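Local coordinates for calcium uptake protein 2, mitochondrial (Homo sapiens, PDB 6LB7), which binds calcium through an EF-hand loop and probably takes part in calcium uptake by mitochondria, at residues B[200-212]-B[231-245]. Residues are numbered along the deposited sequence; the frame is centred on the assembly and turned at random.
Sequences SFMRKEDFAEWLL and LSAGESISLDEFKSF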
ATOM      1  N   SER B 200      21.164 -18.592 -25.690  1.00 13.12           N
ATOM      2  CA  SER B 200      21.138 -19.025 -24.288  1.00 14.32           C
ATOM      3  C   SER B 200      21.260 -17.845 -23.336  1.00 17.57           C
ATOM      4  O   SER B 200      20.777 -17.909 -22.203  1.00 14.23           O
ATOM      5  CB  SER B 200      22.278 -20.003 -23.999  1.00 13.52           C
ATOM      6  OG  SER B 200      22.232 -21.129 -24.848  1.00 21.60           O
ATOM      7  N   PHE B 201      21.928 -16.786 -23.761  1.00 13.80           N
ATOM      8  CA  PHE B 201      22.132 -15.620 -22.917  1.00 15.73           C
ATOM      9  C   PHE B 201      21.542 -14.414 -23.615  1.00 13.55           C
ATOM     10  O   PHE B 201      21.461 -14.372 -24.844  1.00 13.56           O
ATOM     11  CB  PHE B 201      23.629 -15.401 -22.595  1.00 14.04           C
ATOM     12  CG  PHE B 201      24.202 -16.494 -21.734  1.00 18.87           C
ATOM     13  CD1 PHE B 201      24.198 -16.375 -20.342  1.00 23.69           C
ATOM     14  CD2 PHE B 201      24.690 -17.661 -22.304  1.00 19.90           C
ATOM     15  CE1 PHE B 201      24.696 -17.383 -19.540  1.00 28.56           C
ATOM     16  CE2 PHE B 201      25.186 -18.686 -21.500  1.00 26.34           C
ATOM     17  CZ  PHE B 201      25.187 -18.545 -20.119  1.00 31.65           C
ATOM     18  N   MET B 202      21.062 -13.473 -22.801  1.00 12.37           N
ATOM     19  CA  MET B 202      20.519 -12.206 -23.263  1.00 15.47           C
ATOM     20  C   MET B 202      21.680 -11.240 -23.401  1.00 19.74           C
ATOM     21  O   MET B 202      22.416 -11.022 -22.435  1.00 18.93           O
ATOM     22  CB  MET B 202      19.508 -11.675 -22.244  1.00 15.84           C
ATOM     23  CG  MET B 202      18.313 -10.952 -22.757  1.00 22.90           C
ATOM     24  SD  MET B 202      17.275 -10.592 -21.306  1.00 22.05           S
ATOM     25  CE  MET B 202      15.658 -10.935 -21.975  1.00 20.46           C
ATOM     26  N   ARG B 203      21.873 -10.675 -24.587  1.00 14.31           N
ATOM     27  CA  ARG B 203      22.835  -9.587 -24.645  1.00 18.69           C
ATOM     28  C   ARG B 203      22.310  -8.403 -23.842  1.00 17.26           C
ATOM     29  O   ARG B 203      21.105  -8.274 -23.612  1.00 16.12           O
ATOM     30  CB  ARG B 203      23.128  -9.184 -26.084  1.00 21.35           C
ATOM     31  CG  ARG B 203      23.604 -10.369 -26.917  1.00 25.43           C
ATOM     32  CD  ARG B 203      23.807  -9.927 -28.352  1.00 23.76           C
ATOM     33  NE  ARG B 203      22.667  -9.136 -28.740  1.00 27.54           N
ATOM     34  CZ  ARG B 203      22.590  -8.449 -29.864  1.00 43.01           C
ATOM     35  NH1 ARG B 203      23.606  -8.462 -30.728  1.00 48.38           N
ATOM     36  NH2 ARG B 203      21.495  -7.736 -30.113  1.00 37.61           N
ATOM     37  N   LYS B 204      23.235  -7.551 -23.384  1.00 14.79           N
ATOM     38  CA  LYS B 204      22.808  -6.366 -22.652  1.00 23.82           C
ATOM     39  C   LYS B 204      21.807  -5.554 -23.452  1.00 14.59           C
ATOM     40  O   LYS B 204      20.838  -5.039 -22.892  1.00 14.33           O
ATOM     41  CB  LYS B 204      24.010  -5.510 -22.264  1.00 22.11           C
ATOM     42  CG  LYS B 204      24.753  -6.058 -21.051  1.00 21.09           C
ATOM     43  CD  LYS B 204      26.039  -5.268 -20.817  1.00 22.74           C
ATOM     44  CE  LYS B 204      26.733  -5.675 -19.536  1.00 29.39           C
ATOM     45  NZ  LYS B 204      28.009  -4.867 -19.337  1.00 35.91           N
ATOM     46  N   GLU B 205      21.992  -5.438 -24.767  1.00 16.57           N
ATOM     47  CA  GLU B 205      20.993  -4.678 -25.512  1.00 19.73           C
ATOM     48  C   GLU B 205      19.706  -5.461 -25.747  1.00 16.52           C
ATOM     49  O   GLU B 205      18.673  -4.836 -25.994  1.00 14.83           O
ATOM     50  CB  GLU B 205      21.566  -4.167 -26.846  1.00 21.30           C
ATOM     51  CG  GLU B 205      21.778  -5.187 -27.934  1.00 38.91           C
ATOM     52  CD  GLU B 205      22.153  -4.530 -29.260  1.00 61.76           C
ATOM     53  OE1 GLU B 205      22.636  -3.378 -29.241  1.00 70.68           O
ATOM     54  OE2 GLU B 205      21.964  -5.155 -30.323  1.00 67.01           O
ATOM     55  N   ASP B 206      19.736  -6.807 -25.695  1.00 16.17           N
ATOM     56  CA  ASP B 206      18.475  -7.565 -25.697  1.00 14.97           C
ATOM     57  C   ASP B 206      17.676  -7.294 -24.425  1.00 23.29           C
ATOM     58  O   ASP B 206      16.450  -7.183 -24.462  1.00 14.02           O
ATOM     59  CB  ASP B 206      18.716  -9.082 -25.802  1.00 18.61           C
ATOM     60  CG  ASP B 206      19.544  -9.504 -27.016  1.00 21.34           C
ATOM     61  OD1 ASP B 206      19.493  -8.849 -28.056  1.00 25.44           O
ATOM     62  OD2 ASP B 206      20.240 -10.549 -26.930  1.00 22.98           O
ATOM     63  N   PHE B 207      18.353  -7.233 -23.278  1.00 13.73           N
ATOM     64  CA  PHE B 207      17.674  -6.872 -22.039  1.00 13.54           C
ATOM     65  C   PHE B 207      17.141  -5.440 -22.107  1.00 14.36           C
ATOM     66  O   PHE B 207      16.032  -5.150 -21.638  1.00 13.27           O
ATOM     67  CB  PHE B 207      18.640  -7.057 -20.865  1.00 13.74           C
ATOM     68  CG  PHE B 207      18.101  -6.568 -19.551  1.00 18.77           C
ATOM     69  CD1 PHE B 207      17.157  -7.310 -18.865  1.00 13.32           C
ATOM     70  CD2 PHE B 207      18.530  -5.358 -19.012  1.00 18.36           C
ATOM     71  CE1 PHE B 207      16.638  -6.854 -17.654  1.00 16.03           C
ATOM     72  CE2 PHE B 207      18.003  -4.891 -17.813  1.00 17.47           C
ATOM     73  CZ  PHE B 207      17.064  -5.647 -17.130  1.00 16.63           C
ATOM     74  N   ALA B 208      17.895  -4.540 -22.726  1.00 13.15           N
ATOM     75  CA  ALA B 208      17.392  -3.182 -22.902  1.00 13.94           C
ATOM     76  C   ALA B 208      16.139  -3.171 -23.770  1.00 13.31           C
ATOM     77  O   ALA B 208      15.186  -2.443 -23.478  1.00 12.58           O
ATOM     78  CB  ALA B 208      18.475  -2.292 -23.510  1.00 13.46           C
ATOM     79  N   GLU B 209      16.120  -3.974 -24.841  1.00 14.11           N
ATOM     80  CA  GLU B 209      14.924  -4.052 -25.684  1.00 16.77           C
ATOM     81  C   GLU B 209      13.724  -4.555 -24.907  1.00 14.88           C
ATOM     82  O   GLU B 209      12.613  -4.035 -25.071  1.00 12.21           O
ATOM     83  CB  GLU B 209      15.153  -4.972 -26.878  1.00 16.32           C
ATOM     84  CG  GLU B 209      16.098  -4.483 -27.928  1.00 38.34           C
ATOM     85  CD  GLU B 209      16.428  -5.598 -28.897  1.00 50.21           C
ATOM     86  OE1 GLU B 209      17.504  -5.558 -29.520  1.00 49.12           O
ATOM     87  OE2 GLU B 209      15.616  -6.546 -29.005  1.00 58.13           O
ATOM     88  N   TRP B 210      13.912  -5.597 -24.086  1.00 12.32           N
ATOM     89  CA  TRP B 210      12.827  -6.022 -23.204  1.00 15.06           C
ATOM     90  C   TRP B 210      12.383  -4.874 -22.297  1.00 13.22           C
ATOM     91  O   TRP B 210      11.187  -4.587 -22.162  1.00 14.26           O
ATOM     92  CB  TRP B 210      13.279  -7.226 -22.365  1.00 11.95           C
ATOM     93  CG  TRP B 210      12.303  -7.568 -21.280  1.00 11.69           C
ATOM     94  CD1 TRP B 210      11.173  -8.352 -21.398  1.00 11.46           C
ATOM     95  CD2 TRP B 210      12.370  -7.165 -19.904  1.00 11.69           C
ATOM     96  NE1 TRP B 210      10.543  -8.445 -20.186  1.00 11.31           N
ATOM     97  CE2 TRP B 210      11.258  -7.727 -19.254  1.00 11.44           C
ATOM     98  CE3 TRP B 210      13.256  -6.371 -19.165  1.00 11.90           C
ATOM     99  CZ2 TRP B 210      10.996  -7.515 -17.892  1.00 18.32           C
ATOM    100  CZ3 TRP B 210      12.995  -6.158 -17.804  1.00 11.86           C
ATOM    101  CH2 TRP B 210      11.873  -6.732 -17.186  1.00 15.28           C
ATOM    102  N   LEU B 211      13.343  -4.191 -21.671  1.00 13.14           N
ATOM    103  CA  LEU B 211      13.000  -3.207 -20.644  1.00 17.98           C
ATOM    104  C   LEU B 211      12.210  -2.043 -21.232  1.00 17.38           C
ATOM    105  O   LEU B 211      11.307  -1.511 -20.582  1.00 12.17           O
ATOM    106  CB  LEU B 211      14.278  -2.709 -19.961  1.00 17.58           C
ATOM    107  CG  LEU B 211      14.195  -1.697 -18.816  1.00 17.87           C
ATOM    108  CD1 LEU B 211      13.508  -2.296 -17.642  1.00 12.49           C
ATOM    109  CD2 LEU B 211      15.595  -1.239 -18.409  1.00 18.89           C
ATOM    110  N   LEU B 212      12.535  -1.642 -22.458  1.00 11.38           N
ATOM    111  CA  LEU B 212      11.956  -0.488 -23.126  1.00 19.22           C
ATOM    112  C   LEU B 212      10.801  -0.863 -24.044  1.00 21.50           C
ATOM    113  O   LEU B 212      10.285  -0.004 -24.755  1.00 21.48           O
ATOM    114  CB  LEU B 212      13.047   0.241 -23.940  1.00 11.82           C
ATOM    115  CG  LEU B 212      14.166   0.886 -23.117  1.00 17.65           C
ATOM    116  CD1 LEU B 212      15.317   1.331 -24.010  1.00 12.50           C
ATOM    117  CD2 LEU B 212      13.588   2.064 -22.356  1.00 20.95           C
ATOM    118  N   LEU B 231      26.184   0.535 -24.488  1.00 39.99           N
ATOM    119  CA  LEU B 231      26.062  -0.833 -24.006  1.00 43.10           C
ATOM    120  C   LEU B 231      27.185  -1.636 -24.626  1.00 61.73           C
ATOM    121  O   LEU B 231      27.118  -2.030 -25.795  1.00 67.23           O
ATOM    122  CB  LEU B 231      24.695  -1.426 -24.328  1.00 31.14           C
ATOM    123  CG  LEU B 231      23.640  -0.909 -23.368  1.00 34.04           C
ATOM    124  CD1 LEU B 231      22.376  -1.755 -23.459  1.00 35.87           C
ATOM    125  CD2 LEU B 231      24.200  -0.901 -21.954  1.00 26.06           C
ATOM    126  N   SER B 232      28.228  -1.858 -23.835  1.00 56.56           N
ATOM    127  CA  SER B 232      29.324  -2.708 -24.253  1.00 67.13           C
ATOM    128  C   SER B 232      28.805  -4.086 -24.645  1.00 68.71           C
ATOM    129  O   SER B 232      27.669  -4.471 -24.338  1.00 71.29           O
ATOM    130  CB  SER B 232      30.345  -2.835 -23.125  1.00 70.42           C
ATOM    131  OG  SER B 232      30.486  -1.591 -22.457  1.00 71.42           O
ATOM    132  N   ALA B 233      29.647  -4.829 -25.347  1.00 69.28           N
ATOM    133  CA  ALA B 233      29.403  -6.256 -25.528  1.00 72.36           C
ATOM    134  C   ALA B 233      29.948  -7.046 -24.340  1.00 74.43           C
ATOM    135  O   ALA B 233      30.622  -8.061 -24.503  1.00 73.70           O
ATOM    136  CB  ALA B 233      30.016  -6.730 -26.839  1.00 72.69           C
ATOM    137  N   GLY B 234      29.654  -6.570 -23.126  1.00 71.94           N
ATOM    138  CA  GLY B 234      30.204  -7.128 -21.901  1.00 61.20           C
ATOM    139  C   GLY B 234      29.685  -8.506 -21.535  1.00 48.63           C
ATOM    140  O   GLY B 234      29.534  -9.375 -22.400  1.00 49.33           O
ATOM    141  N   GLU B 235      29.414  -8.722 -20.248  1.00 44.16           N
ATOM    142  CA  GLU B 235      28.924 -10.009 -19.769  1.00 33.64           C
ATOM    143  C   GLU B 235      27.429 -10.128 -20.060  1.00 32.54           C
ATOM    144  O   GLU B 235      26.609  -9.404 -19.483  1.00 27.60           O
ATOM    145  CB  GLU B 235      29.213 -10.161 -18.278  1.00 44.76           C
ATOM    146  CG  GLU B 235      28.316 -11.152 -17.547  1.00 58.41           C
ATOM    147  CD  GLU B 235      28.744 -12.593 -17.736  1.00 74.17           C
ATOM    148  OE1 GLU B 235      27.900 -13.494 -17.532  1.00 84.40           O
ATOM    149  OE2 GLU B 235      29.923 -12.827 -18.091  1.00 79.00           O
ATOM    150  N   SER B 236      27.070 -11.058 -20.941  1.00 24.12           N
ATOM    151  CA  SER B 236      25.675 -11.288 -21.263  1.00 24.16           C
ATOM    152  C   SER B 236      24.919 -11.804 -20.032  1.00 22.98           C
ATOM    153  O   SER B 236      25.509 -12.285 -19.062  1.00 24.75           O
ATOM    154  CB  SER B 236      25.584 -12.265 -22.423  1.00 22.76           C
ATOM    155  OG  SER B 236      26.164 -13.501 -22.053  1.00 32.72           O
ATOM    156  N   ILE B 237      23.592 -11.685 -20.078  1.00 18.72           N
ATOM    157  CA  ILE B 237      22.731 -11.882 -18.918  1.00 14.80           C
ATOM    158  C   ILE B 237      22.125 -13.278 -18.971  1.00 17.53           C
ATOM    159  O   ILE B 237      21.582 -13.691 -20.007  1.00 15.88           O
ATOM    160  CB  ILE B 237      21.631 -10.805 -18.880  1.00 15.01           C
ATOM    161  CG1 ILE B 237      22.256  -9.432 -18.592  1.00 21.60           C
ATOM    162  CG2 ILE B 237      20.538 -11.178 -17.891  1.00 14.25           C
ATOM    163  CD1 ILE B 237      21.679  -8.314 -19.428  1.00 19.30           C
ATOM    164  N   SER B 238      22.197 -13.999 -17.859  1.00 16.13           N
ATOM    165  CA  SER B 238      21.605 -15.326 -17.778  1.00 19.39           C
ATOM    166  C   SER B 238      20.109 -15.255 -17.469  1.00 13.77           C
ATOM    167  O   SER B 238      19.576 -14.237 -17.007  1.00 15.77           O
ATOM    168  CB  SER B 238      22.293 -16.165 -16.694  1.00 20.36           C
ATOM    169  OG  SER B 238      21.937 -15.709 -15.393  1.00 20.79           O
ATOM    170  N   LEU B 239      19.437 -16.382 -17.686  1.00 13.82           N
ATOM    171  CA  LEU B 239      18.031 -16.471 -17.308  1.00 15.46           C
ATOM    172  C   LEU B 239      17.838 -16.173 -15.817  1.00 22.74           C
ATOM    173  O   LEU B 239      16.920 -15.435 -15.428  1.00 15.70           O
ATOM    174  CB  LEU B 239      17.490 -17.856 -17.658  1.00 13.32           C
ATOM    175  CG  LEU B 239      16.025 -18.145 -17.346  1.00 16.23           C
ATOM    176  CD1 LEU B 239      15.125 -17.155 -18.090  1.00 12.85           C
ATOM    177  CD2 LEU B 239      15.698 -19.574 -17.748  1.00 12.93           C
ATOM    178  N   ASP B 240      18.691 -16.745 -14.964  1.00 17.35           N
ATOM    179  CA  ASP B 240      18.548 -16.511 -13.529  1.00 19.29           C
ATOM    180  C   ASP B 240      18.729 -15.038 -13.186  1.00 12.52           C
ATOM    181  O   ASP B 240      18.006 -14.503 -12.342  1.00 12.45           O
ATOM    182  CB  ASP B 240      19.547 -17.362 -12.732  1.00 21.52           C
ATOM    183  CG  ASP B 240      19.091 -18.810 -12.585  1.00 26.91           C
ATOM    184  OD1 ASP B 240      17.879 -19.056 -12.738  1.00 30.56           O
ATOM    185  OD2 ASP B 240      19.940 -19.696 -12.322  1.00 39.22           O
ATOM    186  N   GLU B 241      19.706 -14.373 -13.806  1.00 13.89           N
ATOM    187  CA  GLU B 241      19.875 -12.946 -13.567  1.00 15.25           C
ATOM    188  C   GLU B 241      18.667 -12.167 -14.074  1.00 21.03           C
ATOM    189  O   GLU B 241      18.241 -11.188 -13.448  1.00 13.67           O
ATOM    190  CB  GLU B 241      21.170 -12.447 -14.223  1.00 14.36           C
ATOM    191  CG  GLU B 241      22.426 -13.058 -13.594  1.00 21.85           C
ATOM    192  CD  GLU B 241      23.717 -12.790 -14.380  1.00 29.98           C
ATOM    193  OE1 GLU B 241      23.657 -12.497 -15.601  1.00 23.38           O
ATOM    194  OE2 GLU B 241      24.800 -12.893 -13.770  1.00 31.51           O
ATOM    195  N   PHE B 242      18.101 -12.583 -15.209  1.00 16.78           N
ATOM    196  CA  PHE B 242      16.905 -11.927 -15.710  1.00 12.62           C
ATOM    197  C   PHE B 242      15.745 -12.129 -14.751  1.00 12.41           C
ATOM    198  O   PHE B 242      15.013 -11.179 -14.443  1.00 12.97           O
ATOM    199  CB  PHE B 242      16.567 -12.457 -17.107  1.00 12.45           C
ATOM    200  CG  PHE B 242      15.320 -11.876 -17.692  1.00 12.18           C
ATOM    201  CD1 PHE B 242      14.196 -12.663 -17.856  1.00 11.91           C
ATOM    202  CD2 PHE B 242      15.280 -10.541 -18.101  1.00 15.96           C
ATOM    203  CE1 PHE B 242      13.051 -12.148 -18.413  1.00 11.71           C
ATOM    204  CE2 PHE B 242      14.126 -10.006 -18.663  1.00 12.00           C
ATOM    205  CZ  PHE B 242      13.010 -10.802 -18.820  1.00 18.88           C
ATOM    206  N   LYS B 243      15.565 -13.360 -14.256  1.00 12.20           N
ATOM    207  CA  LYS B 243      14.476 -13.634 -13.320  1.00 12.04           C
ATOM    208  C   LYS B 243      14.586 -12.765 -12.071  1.00 15.90           C
ATOM    209  O   LYS B 243      13.570 -12.282 -11.556  1.00 12.24           O
ATOM    210  CB  LYS B 243      14.457 -15.120 -12.921  1.00 15.44           C
ATOM    211  CG  LYS B 243      13.978 -16.060 -14.009  1.00 18.89           C
ATOM    212  CD  LYS B 243      14.092 -17.543 -13.584  1.00 17.92           C
ATOM    213  CE  LYS B 243      13.464 -18.428 -14.635  1.00 24.57           C
ATOM    214  NZ  LYS B 243      13.487 -19.876 -14.308  1.00 26.78           N
ATOM    215  N   SER B 244      15.807 -12.547 -11.576  1.00 12.89           N
ATOM    216  CA  SER B 244      15.984 -11.718 -10.381  1.00 17.60           C
ATOM    217  C   SER B 244      15.531 -10.290 -10.630  1.00 14.27           C
ATOM    218  O   SER B 244      14.907  -9.677  -9.760  1.00 15.52           O
ATOM    219  CB  SER B 244      17.444 -11.709  -9.921  1.00 16.48           C
ATOM    220  OG  SER B 244      17.841 -13.028  -9.629  1.00 30.94           O
ATOM    221  N   PHE B 245      15.862  -9.733 -11.800  1.00 13.71           N
ATOM    222  CA  PHE B 245      15.371  -8.399 -12.116  1.00 13.06           C
ATOM    223  C   PHE B 245      13.860  -8.375 -12.194  1.00 16.49           C
ATOM    224  O   PHE B 245      13.228  -7.428 -11.710  1.00 15.61           O
ATOM    225  CB  PHE B 245      15.944  -7.872 -13.426  1.00 13.12           C
ATOM    226  CG  PHE B 245      15.617  -6.426 -13.658  1.00 13.97           C
ATOM    227  CD1 PHE B 245      16.415  -5.432 -13.100  1.00 14.84           C
ATOM    228  CD2 PHE B 245      14.484  -6.059 -14.392  1.00 14.75           C
ATOM    229  CE1 PHE B 245      16.113  -4.094 -13.293  1.00 13.86           C
ATOM    230  CE2 PHE B 245      14.162  -4.718 -14.591  1.00 12.81           C
ATOM    231  CZ  PHE B 245      14.987  -3.728 -14.029  1.00 13.10           C
TER
HETATM  232  O   HOH W   1      20.794 -18.356 -19.251  1.00 20.99           O
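Met202 and Ile237 pair through their backbones as a single antiparallel hydrogen-bonded bridge. Met202 N donates to Ile237 O at 2.9 Å, and Ile237 N returns a nearly straight bond to Met202 O at 2.7 Å. Such a short bridge between the two loops is what pairs the hands of an EF-hand lobe, and the arrangement resembles one, although the calcium ion of this chain sits in another loop, held by Asp109, Asp111, Asn113, Met115 and Glu120. A water adds a link between Ser200 O and Leu239 N.

Beyond the bridge, between the two helices, four aromatic rings cluster. Phe242 turns its edge onto one face of Trp210, with Phe242 CE2 3.6 Å from Trp210 CD2 and the planes at 80°. Phe207 points its CZ at the centre of one Phe245 face, a T-shaped pair. Both Phe207 and Phe242 hold CG anti to the backbone N (chi1 173° in Phe207), which sends each ring across to the other helix. Trp210 and Phe245 meet only rim to rim. With Trp210 cut back to an alanine, the Phe242 edge is likely to lose the indole face it packs on, and Glu191 its N-H donor.

Two aliphatic side chains pack against the rings. The methyl CE of Met202 lies over a face of Phe242, 4.0 Å from the ring centroid. Ile237 CD1 reaches Phe207 CB at 3.6 Å.

At another edge of the contact, Leu231 CD1 touches Ala208 CB, and Lys204 runs extended past Glu235 O to a salt bridge with Asp292.

At the helix starts, Ser238 and Glu241 form a capping box, while Arg203 grips Asp206 side-on and also pairs with Glu205.

Helices 204-211 and 239-245 run at 30°, their axes 12.6 Å apart. Helix 173-196 meets Met202 and Leu239, helix 220-230 backs Ala208, and helices 288-298 and 308-320 both touch Phe245.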